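Local coordinates for fibronectin-binding protein (Streptococcus pyogenes, PDB 5A0L), which is a surface adhesin whose thioester domain carries an internal thioester that mediates covalent binding to the host, at residues K11-D16 against N65-K70; D16-G21 against V37-S42. All blocks are in the same frame, centred on the assembly; numbering follows the deposited sequence.

Contact 1 of 2, residues K11-D16 against N65-K70; sequences KSPDPD and NNFYKK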
ATOM      1  N   LYS A  11       2.064 -19.509 -13.245  1.00 23.94           N
ATOM      2  CA  LYS A  11       3.522 -19.627 -13.333  1.00 23.15           C
ATOM      3  C   LYS A  11       4.075 -18.570 -14.295  1.00 22.29           C
ATOM      4  O   LYS A  11       3.616 -18.427 -15.431  1.00 24.79           O
ATOM      5  CB  LYS A  11       3.943 -21.018 -13.810  1.00 30.11           C
ATOM      6  CG  LYS A  11       5.473 -21.180 -13.845  1.00 32.40           C
ATOM      7  CD  LYS A  11       5.938 -22.613 -13.612  1.00 45.67           C
ATOM      8  CE  LYS A  11       5.463 -23.552 -14.698  1.00 56.06           C
ATOM      9  NZ  LYS A  11       6.203 -23.343 -15.972  1.00 66.38           N
ATOM     10  N   SER A  12       5.029 -17.788 -13.801  1.00 18.83           N
ATOM     11  CA  SER A  12       5.646 -16.763 -14.614  1.00 18.60           C
ATOM     12  C   SER A  12       6.458 -17.374 -15.768  1.00 19.41           C
ATOM     13  O   SER A  12       7.133 -18.374 -15.581  1.00 23.62           O
ATOM     14  CB  SER A  12       6.608 -15.955 -13.746  1.00 17.72           C
ATOM     15  OG  SER A  12       7.238 -14.927 -14.516  1.00 19.16           O
ATOM     16  N   PRO A  13       6.476 -16.708 -16.930  1.00 22.01           N
ATOM     17  CA  PRO A  13       7.439 -17.160 -17.948  1.00 24.86           C
ATOM     18  C   PRO A  13       8.904 -16.904 -17.597  1.00 23.33           C
ATOM     19  O   PRO A  13       9.767 -17.482 -18.236  1.00 27.17           O
ATOM     20  CB  PRO A  13       7.082 -16.329 -19.186  1.00 29.45           C
ATOM     21  CG  PRO A  13       6.334 -15.162 -18.673  1.00 35.51           C
ATOM     22  CD  PRO A  13       5.653 -15.590 -17.392  1.00 27.55           C
ATOM     23  N   ASP A  14       9.170 -16.066 -16.597  1.00 20.75           N
ATOM     24  CA  ASP A  14      10.529 -15.788 -16.155  1.00 19.86           C
ATOM     25  C   ASP A  14      10.646 -16.172 -14.672  1.00 17.76           C
ATOM     26  O   ASP A  14      10.046 -15.505 -13.803  1.00 18.66           O
ATOM     27  CB  ASP A  14      10.845 -14.298 -16.369  1.00 22.20           C
ATOM     28  CG  ASP A  14      12.280 -13.945 -16.015  1.00 23.77           C
ATOM     29  OD1 ASP A  14      12.971 -14.758 -15.351  1.00 24.06           O
ATOM     30  OD2 ASP A  14      12.707 -12.849 -16.427  1.00 28.18           O
ATOM     31  N   PRO A  15      11.428 -17.213 -14.365  1.00 19.03           N
ATOM     32  CA  PRO A  15      11.528 -17.668 -12.975  1.00 20.34           C
ATOM     33  C   PRO A  15      12.168 -16.680 -12.013  1.00 19.21           C
ATOM     34  O   PRO A  15      12.021 -16.829 -10.801  1.00 20.14           O
ATOM     35  CB  PRO A  15      12.358 -18.956 -13.072  1.00 23.75           C
ATOM     36  CG  PRO A  15      13.071 -18.859 -14.380  1.00 26.98           C
ATOM     37  CD  PRO A  15      12.168 -18.089 -15.294  1.00 22.18           C
ATOM     38  N   ASP A  16      12.840 -15.666 -12.547  1.00 18.05           N
ATOM     39  CA  ASP A  16      13.387 -14.583 -11.739  0.50 17.28           C
ATOM     40  C   ASP A  16      12.323 -13.625 -11.221  1.00 16.56           C
ATOM     41  O   ASP A  16      12.580 -12.854 -10.306  1.00 17.03           O
ATOM     42  CB  ASP A  16      14.405 -13.786 -12.556  0.50 18.02           C
ATOM     43  CG  ASP A  16      15.641 -14.601 -12.913  0.50 20.17           C
ATOM     44  OD1 ASP A  16      15.888 -15.658 -12.308  0.50 25.63           O
ATOM     45  OD2 ASP A  16      16.377 -14.154 -13.813  0.50 25.11           O
ATOM     46  N   ASN A  65      -1.278 -10.954 -17.311  1.00 22.78           N
ATOM     47  CA  ASN A  65      -0.883 -11.224 -15.917  1.00 19.66           C
ATOM     48  C   ASN A  65       0.426 -10.527 -15.547  1.00 17.95           C
ATOM     49  O   ASN A  65       1.359 -10.484 -16.337  1.00 22.27           O
ATOM     50  CB  ASN A  65      -0.741 -12.708 -15.678  1.00 22.48           C
ATOM     51  CG  ASN A  65      -2.007 -13.477 -16.077  1.00 22.76           C
ATOM     52  OD1 ASN A  65      -1.942 -14.362 -16.918  1.00 29.35           O
ATOM     53  ND2 ASN A  65      -3.155 -13.040 -15.602  1.00 22.92           N
ATOM     54  N   ASN A  66       0.467 -10.018 -14.338  1.00 15.02           N
ATOM     55  CA  ASN A  66       1.573  -9.269 -13.803  1.00 14.00           C
ATOM     56  C   ASN A  66       2.423 -10.144 -12.886  1.00 13.39           C
ATOM     57  O   ASN A  66       1.914 -10.674 -11.894  1.00 15.46           O
ATOM     58  CB  ASN A  66       1.058  -8.043 -13.067  1.00 15.15           C
ATOM     59  CG  ASN A  66       0.243  -7.144 -13.920  1.00 15.18           C
ATOM     60  OD1 ASN A  66      -0.989  -7.092 -13.855  1.00 16.38           O
ATOM     61  ND2 ASN A  66       0.930  -6.423 -14.783  1.00 17.90           N
ATOM     62  N   PHE A  67       3.718 -10.242 -13.206  1.00 12.56           N
ATOM     63  CA  PHE A  67       4.656 -10.992 -12.418  1.00 12.88           C
ATOM     64  C   PHE A  67       5.726 -10.074 -11.803  1.00 12.20           C
ATOM     65  O   PHE A  67       6.009  -9.004 -12.351  1.00 13.41           O
ATOM     66  CB  PHE A  67       5.279 -12.129 -13.248  1.00 14.20           C
ATOM     67  CG  PHE A  67       4.263 -13.174 -13.621  1.00 15.73           C
ATOM     68  CD1 PHE A  67       3.791 -14.085 -12.678  1.00 16.96           C
ATOM     69  CD2 PHE A  67       3.703 -13.196 -14.887  1.00 16.93           C
ATOM     70  CE1 PHE A  67       2.809 -15.032 -13.024  1.00 19.84           C
ATOM     71  CE2 PHE A  67       2.736 -14.140 -15.226  1.00 19.20           C
ATOM     72  CZ  PHE A  67       2.300 -15.048 -14.290  1.00 20.97           C
ATOM     73  N   TYR A  68       6.309 -10.553 -10.706  1.00 12.30           N
ATOM     74  CA  TYR A  68       7.118  -9.747  -9.841  1.00 12.37           C
ATOM     75  C   TYR A  68       8.264 -10.540  -9.228  1.00 12.59           C
ATOM     76  O   TYR A  68       8.144 -11.731  -8.928  1.00 13.43           O
ATOM     77  CB  TYR A  68       6.212  -9.236  -8.696  1.00 12.14           C
ATOM     78  CG  TYR A  68       5.237  -8.198  -9.101  1.00 11.69           C
ATOM     79  CD1 TYR A  68       5.583  -6.850  -9.031  1.00 12.71           C
ATOM     80  CD2 TYR A  68       3.937  -8.530  -9.540  1.00 12.43           C
ATOM     81  CE1 TYR A  68       4.755  -5.867  -9.429  1.00 13.61           C
ATOM     82  CE2 TYR A  68       3.086  -7.522  -9.976  1.00 12.90           C
ATOM     83  CZ  TYR A  68       3.513  -6.167  -9.915  1.00 12.92           C
ATOM     84  OH  TYR A  68       2.653  -5.138 -10.275  1.00 14.92           O
ATOM     85  N   LYS A  69       9.355  -9.799  -8.969  1.00 12.17           N
ATOM     86  CA  LYS A  69      10.484 -10.281  -8.180  1.00 12.80           C
ATOM     87  C   LYS A  69      10.405  -9.696  -6.765  1.00 12.11           C
ATOM     88  O   LYS A  69      10.221  -8.486  -6.630  1.00 12.89           O
ATOM     89  CB  LYS A  69      11.798  -9.842  -8.869  1.00 13.27           C
ATOM     90  CG  LYS A  69      13.056 -10.122  -8.080  1.00 16.11           C
ATOM     91  CD  LYS A  69      14.284  -9.580  -8.810  1.00 21.69           C
ATOM     92  CE  LYS A  69      14.860 -10.526  -9.775  1.00 28.48           C
ATOM     93  NZ  LYS A  69      16.221  -9.968 -10.007  1.00 29.22           N
ATOM     94  N   LYS A  70      10.573 -10.568  -5.761  1.00 12.85           N
ATOM     95  CA  LYS A  70      10.469 -10.120  -4.357  1.00 12.93           C
ATOM     96  C   LYS A  70      11.846  -9.693  -3.837  1.00 14.04           C
ATOM     97  O   LYS A  70      12.798 -10.460  -3.931  1.00 17.11           O
ATOM     98  CB  LYS A  70       9.897 -11.241  -3.525  1.00 14.26           C
ATOM     99  CG  LYS A  70       9.620 -10.843  -2.076  1.00 13.93           C
ATOM    100  CD  LYS A  70       8.925 -11.905  -1.278  1.00 16.04           C
ATOM    101  CE  LYS A  70       9.789 -13.072  -0.914  1.00 17.44           C
ATOM    102  NZ  LYS A  70      10.677 -12.757   0.235  1.00 18.81           N
TER
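Ser12 OG sits where several groups converge: it rests 3.6 Å from Phe67 CB on the neighbouring strand and is hydrogen-bonded to the carbonyl oxygen of Tyr17, just beyond the loop segment. Asp14 O is a second acceptor within reach of the same hydroxyl, so how its one proton is shared is not settled. CA and CB of Ser12 sit over one face of the Phe67 ring. Ser12 CA stands 3.6 Å from the centroid of that ring and only 8° off the ring normal, a CH-pi contact over the face, while Ser12 CB reaches Phe67 CD1 at 3.5 Å. With OG anti to its own backbone N (chi1 -180°), the serine can keep its CA and CB over the ring and still carry the hydroxyl past CG and CB of Phe67 to Tyr17. Pro13 extends the apolar patch, its CD 3.9 Å from Phe67 CE2 and approaching obliquely.

Further along, the loop tightens through an Asx turn: Asp16 N donates to Asp14 OD1 at 3.0 Å, from above the carboxylate plane. The turn is followed by the carbonyl of Asp16, and Lys69 bends around that oxygen at chi3 (-87°), bringing Lys69 CE within 3.3 Å of Asp16 O. Between Phe67 and Lys69, Tyr68 turns the other way, onto Trp19 and Phe193. Alternating sides in this manner is characteristic of a beta strand, here strand 66-72 of the antiparallel barrel, with the N-terminal loop laid along it.

Contact 2 of 2, residues D16-G21 against V37-S42; sequences DYPWYG and VNLKGS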
ATOM      1  N   ASP A  16      12.840 -15.666 -12.547  1.00 18.05           N
ATOM      2  CA  ASP A  16      13.387 -14.583 -11.739  0.50 17.28           C
ATOM      3  C   ASP A  16      12.323 -13.625 -11.221  1.00 16.56           C
ATOM      4  O   ASP A  16      12.580 -12.854 -10.306  1.00 17.03           O
ATOM      5  CB  ASP A  16      14.405 -13.786 -12.556  0.50 18.02           C
ATOM      6  CG  ASP A  16      15.641 -14.601 -12.913  0.50 20.17           C
ATOM      7  OD1 ASP A  16      15.888 -15.658 -12.308  0.50 25.63           O
ATOM      8  OD2 ASP A  16      16.377 -14.154 -13.813  0.50 25.11           O
ATOM      9  N   TYR A  17      11.151 -13.631 -11.866  1.00 15.42           N
ATOM     10  CA  TYR A  17       9.988 -12.827 -11.477  1.00 14.38           C
ATOM     11  C   TYR A  17       8.810 -13.769 -11.239  1.00 14.93           C
ATOM     12  O   TYR A  17       7.860 -13.777 -12.019  1.00 15.49           O
ATOM     13  CB  TYR A  17       9.641 -11.740 -12.513  1.00 15.31           C
ATOM     14  CG  TYR A  17      10.713 -10.665 -12.698  1.00 15.58           C
ATOM     15  CD1 TYR A  17      11.979 -10.946 -13.213  1.00 22.24           C
ATOM     16  CD2 TYR A  17      10.499  -9.402 -12.272  1.00 13.85           C
ATOM     17  CE1 TYR A  17      12.941  -9.954 -13.332  1.00 25.97           C
ATOM     18  CE2 TYR A  17      11.456  -8.417 -12.392  1.00 14.84           C
ATOM     19  CZ  TYR A  17      12.672  -8.682 -12.898  1.00 19.48           C
ATOM     20  OH  TYR A  17      13.595  -7.634 -12.966  1.00 26.26           O
ATOM     21  N   PRO A  18       8.861 -14.569 -10.168  1.00 13.73           N
ATOM     22  CA  PRO A  18       7.910 -15.684 -10.081  1.00 14.88           C
ATOM     23  C   PRO A  18       6.584 -15.368  -9.363  1.00 14.42           C
ATOM     24  O   PRO A  18       5.673 -16.205  -9.415  1.00 15.88           O
ATOM     25  CB  PRO A  18       8.709 -16.727  -9.298  1.00 16.72           C
ATOM     26  CG  PRO A  18       9.509 -15.881  -8.330  1.00 16.44           C
ATOM     27  CD  PRO A  18       9.929 -14.685  -9.165  1.00 15.51           C
ATOM     28  N   TRP A  19       6.494 -14.225  -8.672  1.00 13.82           N
ATOM     29  CA  TRP A  19       5.285 -13.894  -7.908  1.00 13.52           C
ATOM     30  C   TRP A  19       4.228 -13.317  -8.819  1.00 13.74           C
ATOM     31  O   TRP A  19       4.517 -12.452  -9.647  1.00 14.14           O
ATOM     32  CB  TRP A  19       5.641 -12.868  -6.806  1.00 12.92           C
ATOM     33  CG  TRP A  19       6.445 -13.459  -5.693  1.00 13.31           C
ATOM     34  CD1 TRP A  19       7.785 -13.699  -5.684  1.00 15.06           C
ATOM     35  CD2 TRP A  19       5.955 -13.942  -4.425  1.00 13.23           C
ATOM     36  NE1 TRP A  19       8.165 -14.310  -4.503  1.00 15.69           N
ATOM     37  CE2 TRP A  19       7.053 -14.456  -3.714  1.00 14.66           C
ATOM     38  CE3 TRP A  19       4.688 -13.954  -3.806  1.00 13.69           C
ATOM     39  CZ2 TRP A  19       6.917 -15.004  -2.436  1.00 15.31           C
ATOM     40  CZ3 TRP A  19       4.584 -14.473  -2.555  1.00 14.83           C
ATOM     41  CH2 TRP A  19       5.668 -15.021  -1.902  1.00 15.97           C
ATOM     42  N   TYR A  20       2.988 -13.780  -8.659  1.00 14.07           N
ATOM     43  CA  TYR A  20       1.836 -13.218  -9.353  1.00 13.42           C
ATOM     44  C   TYR A  20       1.245 -12.094  -8.487  1.00 12.86           C
ATOM     45  O   TYR A  20       0.973 -12.318  -7.307  1.00 14.53           O
ATOM     46  CB  TYR A  20       0.813 -14.329  -9.576  1.00 14.29           C
ATOM     47  CG  TYR A  20      -0.465 -13.968 -10.299  1.00 14.48           C
ATOM     48  CD1 TYR A  20      -0.510 -13.088 -11.346  1.00 15.87           C
ATOM     49  CD2 TYR A  20      -1.662 -14.530  -9.893  1.00 15.02           C
ATOM     50  CE1 TYR A  20      -1.694 -12.773 -11.987  1.00 16.83           C
ATOM     51  CE2 TYR A  20      -2.851 -14.240 -10.504  1.00 17.08           C
ATOM     52  CZ  TYR A  20      -2.902 -13.349 -11.539  1.00 15.67           C
ATOM     53  OH  TYR A  20      -4.085 -13.043 -12.170  1.00 17.02           O
ATOM     54  N   GLY A  21       1.081 -10.907  -9.078  1.00 12.64           N
ATOM     55  CA  GLY A  21       0.456  -9.790  -8.447  1.00 13.22           C
ATOM     56  C   GLY A  21      -0.819  -9.442  -9.162  1.00 13.38           C
ATOM     57  O   GLY A  21      -0.824  -9.368 -10.399  1.00 15.21           O
ATOM     58  N   VAL A  37      -0.371 -10.483  -3.695  1.00 12.47           N
ATOM     59  CA  VAL A  37       0.649 -11.271  -4.356  1.00 13.21           C
ATOM     60  C   VAL A  37       0.608 -12.709  -3.840  1.00 13.04           C
ATOM     61  O   VAL A  37       0.323 -12.971  -2.662  1.00 14.49           O
ATOM     62  CB  VAL A  37       2.081 -10.704  -4.163  1.00 14.18           C
ATOM     63  CG1 VAL A  37       2.197  -9.330  -4.818  1.00 14.94           C
ATOM     64  CG2 VAL A  37       2.483 -10.624  -2.703  1.00 15.49           C
ATOM     65  N   ASN A  38       0.937 -13.650  -4.719  1.00 13.29           N
ATOM     66  CA  ASN A  38       1.144 -15.030  -4.298  1.00 14.32           C
ATOM     67  C   ASN A  38       2.164 -15.733  -5.176  1.00 13.33           C
ATOM     68  O   ASN A  38       2.608 -15.160  -6.200  1.00 14.44           O
ATOM     69  CB  ASN A  38      -0.184 -15.823  -4.091  1.00 15.62           C
ATOM     70  CG  ASN A  38      -0.708 -16.487  -5.337  1.00 15.84           C
ATOM     71  OD1 ASN A  38      -0.503 -16.014  -6.458  1.00 16.13           O
ATOM     72  ND2 ASN A  38      -1.487 -17.567  -5.130  1.00 16.58           N
ATOM     73  N   LEU A  39       2.560 -16.939  -4.806  1.00 14.90           N
ATOM     74  CA  LEU A  39       3.649 -17.632  -5.446  1.00 15.09           C
ATOM     75  C   LEU A  39       3.159 -19.040  -5.797  1.00 15.97           C
ATOM     76  O   LEU A  39       2.988 -19.893  -4.932  1.00 17.62           O
ATOM     77  CB  LEU A  39       4.868 -17.717  -4.529  1.00 16.33           C
ATOM     78  CG  LEU A  39       6.090 -18.408  -5.103  1.00 17.24           C
ATOM     79  CD1 LEU A  39       6.647 -17.648  -6.282  1.00 18.53           C
ATOM     80  CD2 LEU A  39       7.158 -18.558  -4.028  1.00 19.03           C
ATOM     81  N   LYS A  40       2.913 -19.268  -7.088  1.00 18.61           N
ATOM     82  CA  LYS A  40       2.501 -20.555  -7.635  1.00 20.95           C
ATOM     83  C   LYS A  40       1.450 -21.225  -6.753  1.00 20.08           C
ATOM     84  O   LYS A  40       1.578 -22.385  -6.343  1.00 22.38           O
ATOM     85  CB  LYS A  40       3.719 -21.435  -7.869  1.00 24.73           C
ATOM     86  CG  LYS A  40       4.641 -20.829  -8.950  1.00 28.71           C
ATOM     87  CD  LYS A  40       5.836 -21.693  -9.280  1.00 37.40           C
ATOM     88  CE  LYS A  40       6.978 -21.496  -8.300  1.00 46.20           C
ATOM     89  NZ  LYS A  40       8.189 -22.238  -8.750  1.00 50.45           N
ATOM     90  N   GLY A  41       0.391 -20.472  -6.500  1.00 17.80           N
ATOM     91  CA  GLY A  41      -0.761 -21.039  -5.805  1.00 18.11           C
ATOM     92  C   GLY A  41      -0.705 -21.063  -4.285  1.00 18.76           C
ATOM     93  O   GLY A  41      -1.577 -21.638  -3.642  1.00 22.69           O
ATOM     94  N   SER A  42       0.284 -20.407  -3.712  1.00 18.37           N
ATOM     95  CA  SER A  42       0.465 -20.290  -2.268  1.00 20.39           C
ATOM     96  C   SER A  42      -0.567 -19.387  -1.660  1.00 18.46           C
ATOM     97  O   SER A  42      -1.288 -18.667  -2.356  1.00 18.65           O
ATOM     98  CB  SER A  42       1.844 -19.650  -1.947  1.00 20.80           C
ATOM     99  OG  SER A  42       1.900 -18.204  -2.223  1.00 21.36           O
TER
HETATM  100  O   HOH W   1       3.109 -17.276  -9.126  1.00 16.67           O
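The indole of Trp19 has Leu39 over one face: Leu39 CB stands 3.6 Å from the centroid of the six-membered ring and 5° off its normal, a CH-pi contact. The two residues face each other across a beta hairpin, strand 19-23 against strand 35-39, two neighbouring strands of the closed antiparallel barrel. Asn38 and Val37 reach the indole obliquely, with Trp19 CE3 3.4 Å from the backbone C of Asn38, and Phe193 meets it in an edge-to-face stack. The phenol of Tyr20 takes Asn38 OD1 at its edge, near the ring plane, 3.9 Å from Tyr20 CD2; ring and amide planes are 54° apart. Phe10 and Tyr22 also meet this ring, while its hydroxyl is bonded to Tyr61 N.

Tyr20 and Asn38 form the hydrogen-bonded pair of the hairpin: Tyr20 N donates to Asn38 O at 2.8 Å, and Asn38 N returns a bond of 2.9 Å to Tyr20 O. Gly21 and Val37 follow as a non-hydrogen-bonded pair. Trp19, Val37 and Leu39 share one face of the sheet, Tyr20 and Asn38 the other.

Asn38 CG is wedged between the backbone N and carbonyl carbon (chi1 88°), a rotamer that swings the amide toward the following turn. There Asn38 ND2 donates to Ser42 O at 3.0 Å, in the amide plane, and also bonds to Pro8 O, so two bonds hold the amide's rotation. Leu39 to Ser42 is a type I' turn, closed by Ser42 N to Leu39 O, and Ser42 OG accepts from Leu39 N. Leu39 CD1 meanwhile leans on the Pro18 ring. Beside it a water accepts from Lys40 N at 2.9 Å and lies 2.8 Å from Pro18 O.

Overall arrangement
Both contacts serve the same barrel sheet, on the two flanks of strand 19-23: contact 2 pairs it with strand 35-39, while contact 1 lies on strand 66-72, its other neighbour. The segments overlap at Asp16, which touches Lys69 in contact 1 but takes no part in contact 2; from there the chain leads through Tyr17 and Pro18 into strand 19-23. Backbone bonds, probably formed between Asn66 O and Gly21 N and between Tyr68 O and Trp19 N, join the two sites. Contact 2 is buried, combining sheet hydrogen bonds with aromatic packing. Contact 1 is partly exposed; its loop meets the strand through CH-pi and carbonyl-to-methylene contacts, and the loop's side-chain hydrogen bonds stay in the N-terminal chain.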